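Local coordinates for protein histidine--tRNA ligase (PDB 1QE0) that catalyses the ATP-dependent joining of L-histidine to its cognate tRNA, working as a homodimeric class II aminoacyl-tRNA synthetase, at residues A[233-238]-A[249-254]. Residues are numbered along the deposited sequence; the frame is centred on the assembly and turned at random.
Sequences AYYEQV and YTEDPN. Unlike the reference sequence in segment 249-254: Thr250 (reference Ile).
Tyr235 sets its CG anti to the backbone N (chi1 -180°), which carries the ring off the helix and brings the phenol end to Glu251; the glutamate, with CG anti to its carbonyl carbon and the chain extended beyond CG, reaches back from the strand. The two side chains meet in one hydrogen bond, Tyr235 OH donating to Glu251 OE1 at 2.5 Å. The hydroxyl comes to OE1 from above the carboxylate, 44° out of its plane, while OE1 itself sits at the ring edge, near the ring plane, and lies 3.3 Å from Tyr235 CE1. Ring and carboxylate are turned steeply against each other, their planes 74° apart. Glu251 CB and CG lie alongside the hydroxyl.

The contact ties helix 231-245 to strand 250-251, which follows it after a short connection and runs parallel to strand 159-165 in the mixed sheet of the class II synthetase catalytic domain. Backbone hydrogen bonds join Thr250 to Leu161 and Ile163, and Asp252 to Ile163, and the Tyr235 ring rests on Ile163 and Ser165 of the same neighbouring strand. With CA atoms 10.7 Å apart at Tyr235 and Glu251, the helix and strand are bridged here by long side chains.

Glu251 OE1 has a second partner in Lys239, one helical turn beyond Tyr235, whose ammonium forms a salt bridge with it; this positive charge would be expected to favour the ionised carboxylate. The Tyr249 ring has Glu251 CG at its edge, in plane. Past the strand, the chain bends through an Asx turn, Asn254 N donating to Asp252 OD1 at 3.1 Å.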
ATOM      1  N   ALA A 233      30.242  22.990  -2.078  1.00 24.45           N
ATOM      2  CA  ALA A 233      29.873  23.324  -0.705  1.00 19.75           C
ATOM      3  C   ALA A 233      28.531  22.730  -0.372  1.00 19.58           C
ATOM      4  O   ALA A 233      28.220  22.522   0.797  1.00 20.69           O
ATOM      5  CB  ALA A 233      29.838  24.792  -0.508  1.00 15.14           C
ATOM      6  N   TYR A 234      27.697  22.528  -1.388  1.00 20.54           N
ATOM      7  CA  TYR A 234      26.397  21.901  -1.161  1.00 20.02           C
ATOM      8  C   TYR A 234      26.750  20.480  -0.719  1.00 18.98           C
ATOM      9  O   TYR A 234      26.372  20.039   0.373  1.00 18.80           O
ATOM     10  CB  TYR A 234      25.587  21.865  -2.456  1.00 19.31           C
ATOM     11  CG  TYR A 234      24.149  21.417  -2.306  1.00 21.63           C
ATOM     12  CD1 TYR A 234      23.811  20.231  -1.644  1.00 21.42           C
ATOM     13  CD2 TYR A 234      23.132  22.170  -2.844  1.00 23.02           C
ATOM     14  CE1 TYR A 234      22.492  19.826  -1.532  1.00 20.21           C
ATOM     15  CE2 TYR A 234      21.814  21.770  -2.728  1.00 27.16           C
ATOM     16  CZ  TYR A 234      21.498  20.610  -2.074  1.00 20.70           C
ATOM     17  OH  TYR A 234      20.170  20.293  -1.943  1.00 25.27           O
ATOM     18  N   TYR A 235      27.560  19.817  -1.546  1.00 16.48           N
ATOM     19  CA  TYR A 235      28.001  18.462  -1.300  1.00 15.27           C
ATOM     20  C   TYR A 235      28.691  18.360   0.040  1.00 15.96           C
ATOM     21  O   TYR A 235      28.475  17.392   0.779  1.00 18.37           O
ATOM     22  CB  TYR A 235      28.932  17.985  -2.414  1.00 13.98           C
ATOM     23  CG  TYR A 235      29.439  16.561  -2.230  1.00 18.49           C
ATOM     24  CD1 TYR A 235      30.786  16.249  -2.414  1.00 16.39           C
ATOM     25  CD2 TYR A 235      28.568  15.517  -1.880  1.00 22.25           C
ATOM     26  CE1 TYR A 235      31.252  14.952  -2.264  1.00 11.99           C
ATOM     27  CE2 TYR A 235      29.032  14.214  -1.733  1.00 14.50           C
ATOM     28  CZ  TYR A 235      30.365  13.946  -1.934  1.00 12.48           C
ATOM     29  OH  TYR A 235      30.785  12.647  -1.883  1.00 16.97           O
ATOM     30  N   GLU A 236      29.522  19.342   0.368  1.00 16.07           N
ATOM     31  CA  GLU A 236      30.205  19.285   1.654  1.00 18.39           C
ATOM     32  C   GLU A 236      29.209  19.447   2.785  1.00 18.56           C
ATOM     33  O   GLU A 236      29.445  18.947   3.871  1.00 19.83           O
ATOM     34  CB  GLU A 236      31.318  20.334   1.811  1.00 21.97           C
ATOM     35  CG  GLU A 236      32.443  20.364   0.763  1.00 31.61           C
ATOM     36  CD  GLU A 236      33.134  19.030   0.461  1.00 38.51           C
ATOM     37  OE1 GLU A 236      33.120  18.618  -0.737  1.00 37.75           O
ATOM     38  OE2 GLU A 236      33.727  18.429   1.397  1.00 37.03           O
ATOM     39  N   GLN A 237      28.120  20.180   2.557  1.00 20.14           N
ATOM     40  CA  GLN A 237      27.103  20.360   3.589  1.00 18.20           C
ATOM     41  C   GLN A 237      26.307  19.073   3.760  1.00 18.44           C
ATOM     42  O   GLN A 237      26.035  18.664   4.895  1.00 16.44           O
ATOM     43  CB  GLN A 237      26.164  21.505   3.250  1.00 22.55           C
ATOM     44  CG  GLN A 237      25.216  21.841   4.393  1.00 27.53           C
ATOM     45  CD  GLN A 237      25.950  21.982   5.715  1.00 28.98           C
ATOM     46  OE1 GLN A 237      25.574  21.381   6.721  1.00 27.85           O
ATOM     47  NE2 GLN A 237      27.024  22.759   5.711  1.00 35.44           N
ATOM     48  N   VAL A 238      25.931  18.442   2.641  1.00 15.09           N
ATOM     49  CA  VAL A 238      25.214  17.169   2.689  1.00 13.41           C
ATOM     50  C   VAL A 238      26.027  16.204   3.564  1.00 14.89           C
ATOM     51  O   VAL A 238      25.527  15.714   4.579  1.00 18.49           O
ATOM     52  CB  VAL A 238      25.019  16.581   1.289  1.00  7.03           C
ATOM     53  CG1 VAL A 238      24.457  15.170   1.372  1.00  2.00           C
ATOM     54  CG2 VAL A 238      24.083  17.492   0.488  1.00  7.47           C
ATOM     55  N   TYR A 249      28.910   6.814   5.172  1.00 10.74           N
ATOM     56  CA  TYR A 249      28.749   6.836   3.735  1.00  8.36           C
ATOM     57  C   TYR A 249      30.069   6.640   3.009  1.00 11.80           C
ATOM     58  O   TYR A 249      31.141   6.982   3.510  1.00 16.95           O
ATOM     59  CB  TYR A 249      28.190   8.176   3.319  1.00  9.37           C
ATOM     60  CG  TYR A 249      29.139   9.288   3.594  1.00  6.93           C
ATOM     61  CD1 TYR A 249      30.123   9.614   2.679  1.00 12.21           C
ATOM     62  CD2 TYR A 249      29.067  10.010   4.776  1.00 12.34           C
ATOM     63  CE1 TYR A 249      31.026  10.635   2.922  1.00 17.23           C
ATOM     64  CE2 TYR A 249      29.966  11.043   5.039  1.00 20.36           C
ATOM     65  CZ  TYR A 249      30.947  11.352   4.102  1.00 20.71           C
ATOM     66  OH  TYR A 249      31.839  12.382   4.327  1.00 26.90           O
ATOM     67  N   THR A 250      29.967   6.199   1.769  1.00 13.74           N
ATOM     68  CA  THR A 250      31.125   5.966   0.943  1.00 13.97           C
ATOM     69  C   THR A 250      30.944   6.874  -0.268  1.00 12.55           C
ATOM     70  O   THR A 250      29.881   6.899  -0.887  1.00 14.36           O
ATOM     71  CB  THR A 250      31.209   4.461   0.466  1.00 19.97           C
ATOM     72  OG1 THR A 250      30.680   3.573   1.467  1.00 21.84           O
ATOM     73  CG2 THR A 250      32.661   4.061   0.211  1.00 16.20           C
ATOM     74  N   GLU A 251      31.968   7.655  -0.579  1.00  9.19           N
ATOM     75  CA  GLU A 251      31.911   8.530  -1.737  1.00 10.04           C
ATOM     76  C   GLU A 251      32.398   7.787  -2.971  1.00  8.05           C
ATOM     77  O   GLU A 251      33.546   7.445  -3.074  1.00  9.15           O
ATOM     78  CB  GLU A 251      32.783   9.739  -1.506  1.00  6.45           C
ATOM     79  CG  GLU A 251      32.539  10.382  -0.181  1.00 16.99           C
ATOM     80  CD  GLU A 251      33.217  11.714  -0.076  1.00 20.50           C
ATOM     81  OE1 GLU A 251      33.154  12.489  -1.052  1.00 25.96           O
ATOM     82  OE2 GLU A 251      33.817  11.995   0.975  1.00 24.27           O
ATOM     83  N   ASP A 252      31.536   7.510  -3.914  1.00  8.60           N
ATOM     84  CA  ASP A 252      32.003   6.805  -5.074  1.00 13.14           C
ATOM     85  C   ASP A 252      31.978   7.759  -6.218  1.00 18.39           C
ATOM     86  O   ASP A 252      30.983   7.845  -6.931  1.00 24.07           O
ATOM     87  CB  ASP A 252      31.093   5.615  -5.361  1.00 17.85           C
ATOM     88  CG  ASP A 252      31.464   4.858  -6.630  1.00 17.36           C
ATOM     89  OD1 ASP A 252      32.479   5.169  -7.295  1.00 14.17           O
ATOM     90  OD2 ASP A 252      30.704   3.927  -6.957  1.00 23.85           O
ATOM     91  N   PRO A 253      33.098   8.438  -6.471  1.00 20.93           N
ATOM     92  CA  PRO A 253      33.248   9.414  -7.555  1.00 17.68           C
ATOM     93  C   PRO A 253      32.620   8.963  -8.853  1.00 19.84           C
ATOM     94  O   PRO A 253      32.116   9.782  -9.589  1.00 22.57           O
ATOM     95  CB  PRO A 253      34.749   9.515  -7.704  1.00 13.66           C
ATOM     96  CG  PRO A 253      35.205   9.370  -6.312  1.00 20.05           C
ATOM     97  CD  PRO A 253      34.388   8.207  -5.800  1.00 21.07           C
ATOM     98  N   ASN A 254      32.615   7.655  -9.096  1.00 22.88           N
ATOM     99  CA  ASN A 254      32.078   7.068 -10.321  1.00 26.98           C
ATOM    100  C   ASN A 254      30.581   6.787 -10.301  1.00 29.42           C
ATOM    101  O   ASN A 254      30.036   6.200 -11.251  1.00 30.60           O
ATOM    102  CB  ASN A 254      32.835   5.773 -10.630  1.00 31.81           C
ATOM    103  CG  ASN A 254      34.340   5.949 -10.550  1.00 29.96           C
ATOM    104  OD1 ASN A 254      34.999   5.454  -9.614  1.00 27.09           O
ATOM    105  ND2 ASN A 254      34.881   6.719 -11.483  1.00 22.96           N
TER